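Local coordinates for mitochondrial association factor 1 (Toxoplasma gondii, PDB 6BXS), which is one product of a parasite locus required for the manipulation of host mitochondria, with an uncertain role of its own that probably rests on a macro-domain-like fold, at residues R122-V127 and T203-V208; S180-A185 and G226-H231; E199-P204 and K209-I214. One frame throughout, in Å; residues are numbered along the deposited sequence.

Interaction 1: R122-V127 and T203-V208; sequences RSFAYV and TPWGEV
Arg-122 opens the contact by laying its side chain over one face of the Trp-205 indole. Its chain runs extended from CG to NE with CG anti to the backbone N (chi1 -159°), and this carries CD over the six-membered ring, 3.5 Å from the ring centroid, in a CH-pi contact. Beyond CD the guanidinium stays nearly parallel to the indole, offset toward the rim, with Arg-122 NE 3.1 Å from Trp-205 CZ2. NE also makes a salt bridge with Glu-110, whose carboxylate takes a weak hydrogen bond from Trp-205 NE1 as well, so one acid serves both partners. Ser-123 turns to the other side of the strand, onto helix 83-103. Phe-124 then points its ring edge at the face of the five-membered ring: a T-shaped pair, centroids 5.5 Å apart and planes at 73°, with Phe-124 CZ 3.9 Å from Trp-205 CD1. Thr-203, just before the short helix 205-208, accepts a weak capping bond at OG1 from Gly-206 N. Arg-122 and Phe-124, two apart and so on the same face of the strand, are covered by an aromatic from a connecting helix: sheet-to-helix packing in an alpha/beta fold of macro-domain type.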
ATOM      1  N   ARG A 122       3.486 -15.163   6.653  1.00 22.80           N
ATOM      2  CA  ARG A 122       2.262 -14.882   7.389  1.00 22.53           C
ATOM      3  C   ARG A 122       1.511 -13.756   6.695  1.00 20.01           C
ATOM      4  O   ARG A 122       2.128 -12.861   6.115  1.00 20.96           O
ATOM      5  CB  ARG A 122       2.573 -14.515   8.837  1.00 24.78           C
ATOM      6  CG  ARG A 122       1.394 -14.691   9.776  1.00 26.01           C
ATOM      7  CD  ARG A 122       1.853 -15.044  11.171  1.00 34.31           C
ATOM      8  NE  ARG A 122       0.742 -15.490  12.012  1.00 39.78           N
ATOM      9  CZ  ARG A 122       0.552 -16.736  12.446  1.00 33.54           C
ATOM     10  NH1 ARG A 122       1.404 -17.709  12.143  1.00 32.80           N
ATOM     11  NH2 ARG A 122      -0.501 -17.009  13.204  1.00 35.57           N
ATOM     12  N   SER A 123       0.183 -13.808   6.749  1.00 21.52           N
ATOM     13  CA  SER A 123      -0.652 -12.872   6.003  1.00 20.85           C
ATOM     14  C   SER A 123      -1.745 -12.270   6.871  1.00 19.67           C
ATOM     15  O   SER A 123      -2.404 -12.972   7.638  1.00 22.95           O
ATOM     16  CB  SER A 123      -1.272 -13.568   4.792  1.00 23.15           C
ATOM     17  OG  SER A 123      -0.267 -14.094   3.947  1.00 26.24           O
ATOM     18  N   PHE A 124      -1.932 -10.961   6.725  1.00 20.36           N
ATOM     19  CA  PHE A 124      -2.895 -10.210   7.518  1.00 21.04           C
ATOM     20  C   PHE A 124      -3.840  -9.444   6.606  1.00 16.68           C
ATOM     21  O   PHE A 124      -3.542  -9.231   5.433  1.00 21.32           O
ATOM     22  CB  PHE A 124      -2.179  -9.230   8.454  1.00 19.26           C
ATOM     23  CG  PHE A 124      -1.191  -9.879   9.383  1.00 21.42           C
ATOM     24  CD1 PHE A 124       0.058 -10.270   8.929  1.00 21.52           C
ATOM     25  CD2 PHE A 124      -1.505 -10.083  10.716  1.00 20.10           C
ATOM     26  CE1 PHE A 124       0.969 -10.863   9.785  1.00 23.89           C
ATOM     27  CE2 PHE A 124      -0.598 -10.673  11.575  1.00 21.48           C
ATOM     28  CZ  PHE A 124       0.639 -11.062  11.111  1.00 23.15           C
ATOM     29  N   ALA A 125      -4.976  -9.025   7.153  1.00 17.18           N
ATOM     30  CA  ALA A 125      -5.897  -8.158   6.432  1.00 18.26           C
ATOM     31  C   ALA A 125      -6.634  -7.233   7.396  1.00 24.68           C
ATOM     32  O   ALA A 125      -6.738  -7.516   8.590  1.00 20.75           O
ATOM     33  CB  ALA A 125      -6.878  -8.975   5.622  1.00 21.31           C
ATOM     34  N   TYR A 126      -7.148  -6.132   6.861  1.00 21.70           N
ATOM     35  CA  TYR A 126      -7.783  -5.097   7.665  1.00 20.75           C
ATOM     36  C   TYR A 126      -8.621  -4.206   6.759  1.00 20.61           C
ATOM     37  O   TYR A 126      -8.155  -3.780   5.702  1.00 25.69           O
ATOM     38  CB  TYR A 126      -6.714  -4.280   8.408  1.00 23.25           C
ATOM     39  CG  TYR A 126      -7.225  -3.132   9.262  1.00 23.10           C
ATOM     40  CD1 TYR A 126      -7.650  -1.939   8.687  1.00 23.24           C
ATOM     41  CD2 TYR A 126      -7.244  -3.229  10.645  1.00 25.05           C
ATOM     42  CE1 TYR A 126      -8.106  -0.889   9.465  1.00 18.65           C
ATOM     43  CE2 TYR A 126      -7.693  -2.182  11.433  1.00 25.47           C
ATOM     44  CZ  TYR A 126      -8.123  -1.015  10.838  1.00 23.65           C
ATOM     45  OH  TYR A 126      -8.570   0.030  11.617  1.00 25.08           O
ATOM     46  N   VAL A 127      -9.862  -3.950   7.160  1.00 20.27           N
ATOM     47  CA  VAL A 127     -10.699  -2.967   6.481  1.00 22.67           C
ATOM     48  C   VAL A 127     -11.282  -1.987   7.488  1.00 21.32           C
ATOM     49  O   VAL A 127     -11.781  -2.384   8.538  1.00 20.28           O
ATOM     50  CB  VAL A 127     -11.855  -3.622   5.688  1.00 20.37           C
ATOM     51  CG1 VAL A 127     -11.331  -4.267   4.417  1.00 22.76           C
ATOM     52  CG2 VAL A 127     -12.611  -4.627   6.546  1.00 26.37           C
ATOM     53  N   THR A 203       0.978  -6.378  17.644  1.00 23.86           N
ATOM     54  CA  THR A 203       1.032  -7.825  17.822  1.00 26.01           C
ATOM     55  C   THR A 203       2.444  -8.274  18.198  1.00 25.72           C
ATOM     56  O   THR A 203       3.382  -7.481  18.132  1.00 29.88           O
ATOM     57  CB  THR A 203       0.587  -8.564  16.543  1.00 23.00           C
ATOM     58  OG1 THR A 203       1.544  -8.346  15.501  1.00 20.73           O
ATOM     59  CG2 THR A 203      -0.777  -8.075  16.089  1.00 25.62           C
ATOM     60  N   PRO A 204       2.600  -9.548  18.607  1.00 27.99           N
ATOM     61  CA  PRO A 204       3.938 -10.089  18.879  1.00 29.21           C
ATOM     62  C   PRO A 204       4.838 -10.049  17.649  1.00 30.67           C
ATOM     63  O   PRO A 204       6.058  -9.941  17.769  1.00 28.57           O
ATOM     64  CB  PRO A 204       3.655 -11.533  19.301  1.00 27.72           C
ATOM     65  CG  PRO A 204       2.255 -11.511  19.811  1.00 30.56           C
ATOM     66  CD  PRO A 204       1.542 -10.515  18.950  1.00 28.42           C
ATOM     67  N   TRP A 205       4.229 -10.146  16.473  1.00 27.78           N
ATOM     68  CA  TRP A 205       4.957 -10.015  15.219  1.00 27.02           C
ATOM     69  C   TRP A 205       5.543  -8.616  15.119  1.00 24.24           C
ATOM     70  O   TRP A 205       6.616  -8.422  14.550  1.00 28.62           O
ATOM     71  CB  TRP A 205       4.034 -10.311  14.035  1.00 32.82           C
ATOM     72  CG  TRP A 205       3.337 -11.630  14.182  1.00 29.82           C
ATOM     73  CD1 TRP A 205       2.058 -11.841  14.614  1.00 27.72           C
ATOM     74  CD2 TRP A 205       3.892 -12.924  13.928  1.00 29.68           C
ATOM     75  NE1 TRP A 205       1.782 -13.187  14.635  1.00 30.49           N
ATOM     76  CE2 TRP A 205       2.893 -13.873  14.220  1.00 31.77           C
ATOM     77  CE3 TRP A 205       5.138 -13.371  13.481  1.00 36.27           C
ATOM     78  CZ2 TRP A 205       3.101 -15.242  14.075  1.00 39.22           C
ATOM     79  CZ3 TRP A 205       5.342 -14.731  13.337  1.00 35.41           C
ATOM     80  CH2 TRP A 205       4.329 -15.650  13.631  1.00 40.77           C
ATOM     81  N   GLY A 206       4.839  -7.652  15.702  1.00 26.79           N
ATOM     82  CA  GLY A 206       5.293  -6.275  15.732  1.00 27.61           C
ATOM     83  C   GLY A 206       6.491  -6.064  16.640  1.00 29.07           C
ATOM     84  O   GLY A 206       7.179  -5.050  16.530  1.00 25.86           O
ATOM     85  N   GLU A 207       6.742  -7.011  17.541  1.00 29.57           N
ATOM     86  CA  GLU A 207       7.910  -6.928  18.418  1.00 27.77           C
ATOM     87  C   GLU A 207       9.180  -7.335  17.680  1.00 28.16           C
ATOM     88  O   GLU A 207      10.267  -6.852  17.991  1.00 24.61           O
ATOM     89  CB  GLU A 207       7.747  -7.816  19.655  1.00 27.71           C
ATOM     90  CG  GLU A 207       6.641  -7.394  20.606  1.00 31.07           C
ATOM     91  CD  GLU A 207       6.666  -8.177  21.908  1.00 36.10           C
ATOM     92  OE1 GLU A 207       5.752  -7.981  22.735  1.00 39.21           O
ATOM     93  OE2 GLU A 207       7.600  -8.986  22.106  1.00 29.94           O
ATOM     94  N   VAL A 208       9.034  -8.233  16.711  1.00 24.31           N
ATOM     95  CA  VAL A 208      10.179  -8.790  15.999  1.00 25.47           C
ATOM     96  C   VAL A 208      10.388  -8.103  14.656  1.00 28.79           C
ATOM     97  O   VAL A 208      11.517  -7.790  14.276  1.00 24.92           O
ATOM     98  CB  VAL A 208      10.008 -10.302  15.756  1.00 32.25           C
ATOM     99  CG1 VAL A 208      11.297 -10.901  15.200  1.00 31.34           C
ATOM    100  CG2 VAL A 208       9.601 -11.009  17.041  1.00 37.69           C
TER

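Interaction 2: S180-A185 and G226-H231; sequences SAYNMA and GRRGLH
Tyr-182 and Arg-228 make this contact by themselves: an arginine guanidinium lies flat on a tyrosine ring, with the centres 4.0 Å apart and the planes at 18°. The tyrosine can be followed outward from its helix. Its CG stands anti to the backbone N (chi1 -174°), which sends the ring toward the loop that carries Arg-228. At the root, Tyr-182 CB lies 3.6 Å from Arg-228 NH2, so the arginine already reaches past the ring to the methylene. CG comes next, under NE and CZ, and the ring carbons CD1 and CD2 continue beneath the same two atoms; NE sits above the middle of the ring. Toward the far end CE1 and CE2 meet NE and CD, and Tyr-182 CZ approaches Arg-228 CD to 3.6 Å. The OH comes last, 3.9 Å from that same CD. The arginine thus crosses the ring with its methylene over the phenol end and its charged end over the CB end, combining a CH-pi contact from CD with a cation-pi contact from CZ. A bend at chi3 (-75°) turns the guanidinium to lie along the ring.

Hydrogen bonds from all three guanidinium nitrogens hold it in place: NE gives one to Gly-175 O, NH1 one to Ser-232 OG, and NH2 reaches Ala-177 O and forms a salt bridge with Asp-179. Both partners are buried, and the charge is probably balanced largely by that aspartate. Tyr-182 lies near the start of helix 179-202 and also packs on Ile-233 and Ala-236 of helix 230-248, while Arg-228 comes from the loop just before that second helix and touches Ile-233 too, so the stack sits where the N-terminal ends of the two helices meet, with strand 213-216 between them in the chain.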
ATOM      1  N   SER A 180     -17.897  12.327  -4.385  1.00 31.87           N
ATOM      2  CA  SER A 180     -18.352  11.994  -3.043  1.00 32.21           C
ATOM      3  C   SER A 180     -17.978  10.561  -2.668  1.00 33.54           C
ATOM      4  O   SER A 180     -17.441  10.313  -1.588  1.00 29.78           O
ATOM      5  CB  SER A 180     -19.864  12.188  -2.934  1.00 37.75           C
ATOM      6  OG  SER A 180     -20.290  12.107  -1.586  1.00 42.70           O
ATOM      7  N   ALA A 181     -18.257   9.620  -3.565  1.00 35.41           N
ATOM      8  CA  ALA A 181     -17.952   8.215  -3.317  1.00 26.74           C
ATOM      9  C   ALA A 181     -16.449   7.968  -3.389  1.00 23.81           C
ATOM     10  O   ALA A 181     -15.900   7.188  -2.610  1.00 26.57           O
ATOM     11  CB  ALA A 181     -18.679   7.326  -4.314  1.00 23.61           C
ATOM     12  N   TYR A 182     -15.796   8.640  -4.329  1.00 23.46           N
ATOM     13  CA  TYR A 182     -14.360   8.488  -4.538  1.00 22.58           C
ATOM     14  C   TYR A 182     -13.567   8.929  -3.310  1.00 26.17           C
ATOM     15  O   TYR A 182     -12.731   8.181  -2.800  1.00 25.15           O
ATOM     16  CB  TYR A 182     -13.916   9.292  -5.761  1.00 23.92           C
ATOM     17  CG  TYR A 182     -12.472   9.073  -6.145  1.00 21.61           C
ATOM     18  CD1 TYR A 182     -12.103   8.001  -6.943  1.00 20.45           C
ATOM     19  CD2 TYR A 182     -11.476   9.937  -5.711  1.00 23.51           C
ATOM     20  CE1 TYR A 182     -10.787   7.793  -7.299  1.00 23.85           C
ATOM     21  CE2 TYR A 182     -10.153   9.738  -6.064  1.00 23.01           C
ATOM     22  CZ  TYR A 182      -9.815   8.663  -6.859  1.00 21.90           C
ATOM     23  OH  TYR A 182      -8.502   8.453  -7.215  1.00 23.47           O
ATOM     24  N   ASN A 183     -13.829  10.146  -2.843  1.00 23.98           N
ATOM     25  CA  ASN A 183     -13.134  10.690  -1.680  1.00 26.73           C
ATOM     26  C   ASN A 183     -13.351   9.827  -0.444  1.00 28.76           C
ATOM     27  O   ASN A 183     -12.422   9.568   0.319  1.00 25.62           O
ATOM     28  CB  ASN A 183     -13.598  12.121  -1.399  1.00 25.08           C
ATOM     29  CG  ASN A 183     -13.125  13.111  -2.449  1.00 32.68           C
ATOM     30  OD1 ASN A 183     -12.094  12.910  -3.093  1.00 30.35           O
ATOM     31  ND2 ASN A 183     -13.876  14.192  -2.619  1.00 32.78           N
ATOM     32  N   MET A 184     -14.588   9.383  -0.259  1.00 27.61           N
ATOM     33  CA  MET A 184     -14.948   8.544   0.878  1.00 27.79           C
ATOM     34  C   MET A 184     -14.206   7.203   0.834  1.00 28.66           C
ATOM     35  O   MET A 184     -13.719   6.722   1.857  1.00 25.28           O
ATOM     36  CB  MET A 184     -16.459   8.317   0.891  1.00 37.43           C
ATOM     37  CG  MET A 184     -17.036   7.967   2.248  1.00 46.78           C
ATOM     38  SD  MET A 184     -18.835   8.132   2.280  1.00 61.27           S
ATOM     39  CE  MET A 184     -19.057   9.899   2.095  1.00 45.52           C
ATOM     40  N   ALA A 185     -14.116   6.610  -0.354  1.00 22.81           N
ATOM     41  CA  ALA A 185     -13.422   5.335  -0.532  1.00 22.83           C
ATOM     42  C   ALA A 185     -11.915   5.505  -0.349  1.00 22.73           C
ATOM     43  O   ALA A 185     -11.242   4.630   0.199  1.00 21.65           O
ATOM     44  CB  ALA A 185     -13.729   4.749  -1.910  1.00 24.73           C
ATOM     45  N   GLY A 226      -9.109   6.179 -15.012  1.00 30.27           N
ATOM     46  CA  GLY A 226     -10.240   6.433 -15.883  1.00 27.92           C
ATOM     47  C   GLY A 226     -10.171   7.840 -16.453  1.00 30.25           C
ATOM     48  O   GLY A 226      -9.160   8.229 -17.039  1.00 31.45           O
ATOM     49  N   ARG A 227     -11.242   8.607 -16.269  1.00 33.25           N
ATOM     50  CA  ARG A 227     -11.316   9.976 -16.776  1.00 37.20           C
ATOM     51  C   ARG A 227     -10.895  11.020 -15.741  1.00 34.46           C
ATOM     52  O   ARG A 227     -10.808  12.208 -16.053  1.00 31.95           O
ATOM     53  CB  ARG A 227     -12.741  10.286 -17.249  1.00 42.70           C
ATOM     54  CG  ARG A 227     -13.049   9.816 -18.661  1.00 44.45           C
ATOM     55  CD  ARG A 227     -14.387  10.357 -19.155  1.00 40.98           C
ATOM     56  NE  ARG A 227     -15.526   9.619 -18.611  1.00 49.74           N
ATOM     57  CZ  ARG A 227     -16.135   9.897 -17.459  1.00 50.93           C
ATOM     58  NH1 ARG A 227     -17.163   9.159 -17.063  1.00 55.05           N
ATOM     59  NH2 ARG A 227     -15.724  10.905 -16.699  1.00 56.37           N
ATOM     60  N   ARG A 228     -10.629  10.577 -14.516  1.00 27.02           N
ATOM     61  CA  ARG A 228     -10.379  11.500 -13.410  1.00 27.46           C
ATOM     62  C   ARG A 228      -9.060  12.257 -13.556  1.00 26.91           C
ATOM     63  O   ARG A 228      -8.045  11.693 -13.963  1.00 30.46           O
ATOM     64  CB  ARG A 228     -10.391  10.741 -12.079  1.00 25.75           C
ATOM     65  CG  ARG A 228     -10.177  11.627 -10.866  1.00 24.75           C
ATOM     66  CD  ARG A 228     -10.461  10.890  -9.566  1.00 23.91           C
ATOM     67  NE  ARG A 228     -11.892  10.720  -9.331  1.00 20.11           N
ATOM     68  CZ  ARG A 228     -12.698  11.677  -8.879  1.00 23.11           C
ATOM     69  NH1 ARG A 228     -12.220  12.886  -8.610  1.00 26.36           N
ATOM     70  NH2 ARG A 228     -13.986  11.428  -8.696  1.00 26.20           N
ATOM     71  N   GLY A 229      -9.091  13.542 -13.214  1.00 25.71           N
ATOM     72  CA  GLY A 229      -7.907  14.381 -13.258  1.00 27.29           C
ATOM     73  C   GLY A 229      -6.979  14.087 -12.095  1.00 28.96           C
ATOM     74  O   GLY A 229      -7.431  13.761 -10.997  1.00 24.36           O
ATOM     75  N   LEU A 230      -5.677  14.204 -12.334  1.00 28.47           N
ATOM     76  CA  LEU A 230      -4.685  13.861 -11.323  1.00 26.01           C
ATOM     77  C   LEU A 230      -4.744  14.803 -10.127  1.00 28.79           C
ATOM     78  O   LEU A 230      -4.450  14.400  -9.004  1.00 30.93           O
ATOM     79  CB  LEU A 230      -3.280  13.869 -11.929  1.00 24.62           C
ATOM     80  CG  LEU A 230      -2.863  12.582 -12.644  1.00 34.97           C
ATOM     81  CD1 LEU A 230      -1.570  12.792 -13.419  1.00 35.94           C
ATOM     82  CD2 LEU A 230      -2.704  11.439 -11.649  1.00 32.22           C
ATOM     83  N   HIS A 231      -5.132  16.053 -10.360  1.00 30.27           N
ATOM     84  CA  HIS A 231      -5.224  17.024  -9.276  1.00 32.54           C
ATOM     85  C   HIS A 231      -6.215  16.562  -8.212  1.00 30.24           C
ATOM     86  O   HIS A 231      -5.929  16.626  -7.015  1.00 28.90           O
ATOM     87  CB  HIS A 231      -5.635  18.399  -9.803  1.00 34.43           C
ATOM     88  CG  HIS A 231      -5.946  19.385  -8.720  1.00 34.24           C
ATOM     89  ND1 HIS A 231      -7.217  19.557  -8.213  1.00 34.25           N
ATOM     90  CD2 HIS A 231      -5.149  20.238  -8.035  1.00 35.81           C
ATOM     91  CE1 HIS A 231      -7.190  20.481  -7.269  1.00 36.20           C
ATOM     92  NE2 HIS A 231      -5.947  20.910  -7.141  1.00 35.80           N
TER

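Interaction 3: E199-P204 and K209-I214; sequences EYNKTP and KPVEAI. With SO4 (sulfate ion), chain D; SO4 (sulfate ion), chain G.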
ATOM      1  N   GLU A 199      -2.239  -1.705  13.880  1.00 24.44           N
ATOM      2  CA  GLU A 199      -2.714  -2.919  14.527  1.00 20.96           C
ATOM      3  C   GLU A 199      -1.647  -4.011  14.485  1.00 21.20           C
ATOM      4  O   GLU A 199      -1.463  -4.745  15.456  1.00 23.78           O
ATOM      5  CB  GLU A 199      -4.002  -3.402  13.856  1.00 21.07           C
ATOM      6  CG  GLU A 199      -4.996  -4.049  14.796  1.00 34.05           C
ATOM      7  CD  GLU A 199      -5.482  -3.105  15.880  1.00 32.15           C
ATOM      8  OE1 GLU A 199      -5.693  -1.911  15.581  1.00 39.20           O
ATOM      9  OE2 GLU A 199      -5.647  -3.557  17.032  1.00 40.46           O
ATOM     10  N   TYR A 200      -0.937  -4.108  13.366  1.00 19.13           N
ATOM     11  CA  TYR A 200       0.093  -5.132  13.202  1.00 19.85           C
ATOM     12  C   TYR A 200       1.272  -4.907  14.147  1.00 22.43           C
ATOM     13  O   TYR A 200       1.807  -5.857  14.715  1.00 22.40           O
ATOM     14  CB  TYR A 200       0.587  -5.167  11.753  1.00 18.15           C
ATOM     15  CG  TYR A 200       1.882  -5.925  11.566  1.00 20.17           C
ATOM     16  CD1 TYR A 200       1.888  -7.308  11.432  1.00 23.89           C
ATOM     17  CD2 TYR A 200       3.100  -5.259  11.518  1.00 22.08           C
ATOM     18  CE1 TYR A 200       3.071  -8.005  11.260  1.00 24.07           C
ATOM     19  CE2 TYR A 200       4.286  -5.947  11.347  1.00 22.84           C
ATOM     20  CZ  TYR A 200       4.267  -7.319  11.218  1.00 23.18           C
ATOM     21  OH  TYR A 200       5.446  -8.006  11.045  1.00 25.00           O
ATOM     22  N   ASN A 201       1.679  -3.653  14.316  1.00 21.56           N
ATOM     23  CA  ASN A 201       2.812  -3.345  15.183  1.00 21.92           C
ATOM     24  C   ASN A 201       2.511  -3.617  16.657  1.00 24.74           C
ATOM     25  O   ASN A 201       3.427  -3.711  17.471  1.00 23.53           O
ATOM     26  CB  ASN A 201       3.247  -1.889  15.006  1.00 22.32           C
ATOM     27  CG  ASN A 201       4.111  -1.678  13.774  1.00 23.77           C
ATOM     28  OD1 ASN A 201       4.653  -2.630  13.208  1.00 21.71           O
ATOM     29  ND2 ASN A 201       4.257  -0.424  13.361  1.00 20.14           N
ATOM     30  N   LYS A 202       1.232  -3.751  16.996  1.00 25.53           N
ATOM     31  CA  LYS A 202       0.839  -4.056  18.369  1.00 27.27           C
ATOM     32  C   LYS A 202       0.952  -5.546  18.681  1.00 26.65           C
ATOM     33  O   LYS A 202       1.005  -5.935  19.846  1.00 29.12           O
ATOM     34  CB  LYS A 202      -0.594  -3.596  18.641  1.00 29.62           C
ATOM     35  CG  LYS A 202      -0.768  -2.092  18.771  1.00 30.95           C
ATOM     36  CD  LYS A 202      -2.103  -1.760  19.427  1.00 41.56           C
ATOM     37  CE  LYS A 202      -2.948  -0.833  18.572  1.00 40.26           C
ATOM     38  NZ  LYS A 202      -4.376  -0.860  18.997  1.00 40.40           N
ATOM     39  N   THR A 203       0.978  -6.378  17.644  1.00 23.86           N
ATOM     40  CA  THR A 203       1.032  -7.825  17.822  1.00 26.01           C
ATOM     41  C   THR A 203       2.444  -8.274  18.198  1.00 25.72           C
ATOM     42  O   THR A 203       3.382  -7.481  18.132  1.00 29.88           O
ATOM     43  CB  THR A 203       0.587  -8.564  16.543  1.00 23.00           C
ATOM     44  OG1 THR A 203       1.544  -8.346  15.501  1.00 20.73           O
ATOM     45  CG2 THR A 203      -0.777  -8.075  16.089  1.00 25.62           C
ATOM     46  N   PRO A 204       2.600  -9.548  18.607  1.00 27.99           N
ATOM     47  CA  PRO A 204       3.938 -10.089  18.879  1.00 29.21           C
ATOM     48  C   PRO A 204       4.838 -10.049  17.649  1.00 30.67           C
ATOM     49  O   PRO A 204       6.058  -9.941  17.769  1.00 28.57           O
ATOM     50  CB  PRO A 204       3.655 -11.533  19.301  1.00 27.72           C
ATOM     51  CG  PRO A 204       2.255 -11.511  19.811  1.00 30.56           C
ATOM     52  CD  PRO A 204       1.542 -10.515  18.950  1.00 28.42           C
ATOM     53  N   LYS A 209       9.290  -7.880  13.941  1.00 30.61           N
ATOM     54  CA  LYS A 209       9.346  -7.337  12.591  1.00 31.27           C
ATOM     55  C   LYS A 209       8.366  -6.184  12.419  1.00 27.27           C
ATOM     56  O   LYS A 209       7.394  -6.288  11.671  1.00 26.29           O
ATOM     57  CB  LYS A 209       9.064  -8.441  11.575  1.00 29.25           C
ATOM     58  CG  LYS A 209      10.120  -9.532  11.591  1.00 31.95           C
ATOM     59  CD  LYS A 209      10.123 -10.351  10.317  1.00 35.33           C
ATOM     60  CE  LYS A 209      11.367 -11.225  10.243  1.00 40.99           C
ATOM     61  NZ  LYS A 209      12.615 -10.413  10.132  1.00 38.50           N
ATOM     62  N   PRO A 210       8.629  -5.070  13.113  1.00 27.05           N
ATOM     63  CA  PRO A 210       7.770  -3.886  13.032  1.00 25.38           C
ATOM     64  C   PRO A 210       7.875  -3.179  11.690  1.00 20.12           C
ATOM     65  O   PRO A 210       8.920  -3.238  11.039  1.00 22.39           O
ATOM     66  CB  PRO A 210       8.303  -2.993  14.153  1.00 21.89           C
ATOM     67  CG  PRO A 210       9.730  -3.379  14.283  1.00 25.96           C
ATOM     68  CD  PRO A 210       9.778  -4.853  14.008  1.00 28.12           C
ATOM     69  N   VAL A 211       6.797  -2.519  11.287  1.00 18.67           N
ATOM     70  CA  VAL A 211       6.833  -1.635  10.133  1.00 21.11           C
ATOM     71  C   VAL A 211       7.202  -0.241  10.622  1.00 23.79           C
ATOM     72  O   VAL A 211       6.424   0.404  11.325  1.00 21.04           O
ATOM     73  CB  VAL A 211       5.491  -1.592   9.393  1.00 20.05           C
ATOM     74  CG1 VAL A 211       5.592  -0.698   8.163  1.00 19.37           C
ATOM     75  CG2 VAL A 211       5.058  -2.998   8.999  1.00 24.95           C
ATOM     76  N   GLU A 212       8.392   0.213  10.250  1.00 22.11           N
ATOM     77  CA  GLU A 212       8.919   1.481  10.739  1.00 25.09           C
ATOM     78  C   GLU A 212       8.658   2.598   9.734  1.00 24.64           C
ATOM     79  O   GLU A 212       8.711   3.779  10.073  1.00 23.77           O
ATOM     80  CB  GLU A 212      10.413   1.345  11.030  1.00 23.84           C
ATOM     81  CG  GLU A 212      10.743   0.087  11.828  1.00 27.63           C
ATOM     82  CD  GLU A 212      12.206  -0.021  12.203  1.00 33.20           C
ATOM     83  OE1 GLU A 212      12.503  -0.146  13.411  1.00 43.13           O
ATOM     84  OE2 GLU A 212      13.061  -0.002  11.294  1.00 31.51           O
ATOM     85  N   ALA A 213       8.363   2.215   8.497  1.00 20.59           N
ATOM     86  CA  ALA A 213       7.982   3.173   7.470  1.00 21.49           C
ATOM     87  C   ALA A 213       7.143   2.479   6.408  1.00 24.50           C
ATOM     88  O   ALA A 213       7.246   1.265   6.230  1.00 22.40           O
ATOM     89  CB  ALA A 213       9.213   3.804   6.848  1.00 26.35           C
ATOM     90  N   ILE A 214       6.302   3.248   5.721  1.00 19.99           N
ATOM     91  CA  ILE A 214       5.557   2.726   4.583  1.00 26.99           C
ATOM     92  C   ILE A 214       5.836   3.550   3.330  1.00 25.73           C
ATOM     93  O   ILE A 214       5.783   4.782   3.351  1.00 21.90           O
ATOM     94  CB  ILE A 214       4.036   2.687   4.853  1.00 27.17           C
ATOM     95  CG1 ILE A 214       3.550   4.002   5.465  1.00 31.63           C
ATOM     96  CG2 ILE A 214       3.705   1.523   5.777  1.00 30.87           C
ATOM     97  CD1 ILE A 214       2.038   4.080   5.604  1.00 36.34           C
TER
HETATM   98  S   SO4 D 501       2.634   2.893  14.691  1.00 29.24           S
HETATM   99  O1  SO4 D 501       1.288   2.938  14.127  1.00 31.79           O
HETATM  100  O2  SO4 D 501       2.873   1.578  15.277  1.00 24.15           O
HETATM  101  O3  SO4 D 501       3.613   3.146  13.640  1.00 26.53           O
HETATM  102  O4  SO4 D 501       2.757   3.917  15.726  1.00 30.50           O
HETATM  103  S   SO4 G 504      -6.770   2.593  18.353  1.00 64.38           S
HETATM  104  O1  SO4 G 504      -7.658   2.242  17.245  1.00 50.15           O
HETATM  105  O2  SO4 G 504      -6.382   1.384  19.074  1.00 52.84           O
HETATM  106  O3  SO4 G 504      -5.573   3.250  17.832  1.00 56.85           O
HETATM  107  O4  SO4 G 504      -7.463   3.500  19.266  1.00 57.10           O
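Asn-201 and Val-211 pair side chain to backbone where helix 179-202 ends and, after the short helix 205-208, the chain leads into strand 213-216, a helix-to-strand connection of the alpha/beta macro-domain fold. The amide of Asn-201 grips Val-211 at both ends: OD1 accepts from Val-211 N at 2.9 Å, on a lone pair in the carbonyl plane, and ND2 gives to Val-211 O at 3.1 Å, the two bonds holding the amide's rotation. Packed on the inner side is Tyr-200, its CG anti to the backbone N (chi1 165°) and its ring thereby sent toward Val-211. Its ring carbon CE2 meets Val-211 CG2 at 3.8 Å, and the ring also pairs edge-to-face with Phe-124. Looser is the outer side. There Asn-201 ND2 also reaches O2 of one sulfate at 3.1 Å, while Lys-202 NZ gives to O2 of a second and pairs with Glu-199; both ions probably come from the crystallisation liquor. Lys-209 sends its chain away from the helix, and its NZ forms a salt bridge with Asp-165. Lys-209 lends chiefly its carbonyl: Tyr-200 OH donates to Lys-209 O at 2.7 Å, from a position tilted 27° from the carbonyl plane.

How the interactions relate
From the N terminus, the first contact met along the chain starts on strand 120-126, and interaction 1 closes a loop of 75 residues when the short helix 205-208 comes back to it. Inside that loop helix 179-202 begins. Interaction 2 joins its start to the approach to helix 230-248, so its loop crosses that of interaction 1. Interaction 3 is nested within interaction 2: the end of the same helix meets the lead-in to strand 213-216. Interactions 1 and 3 share Thr-203 and Pro-204 and touch. Interaction 2 lies about 30 Å away, centre to centre, beyond the middle of the chain.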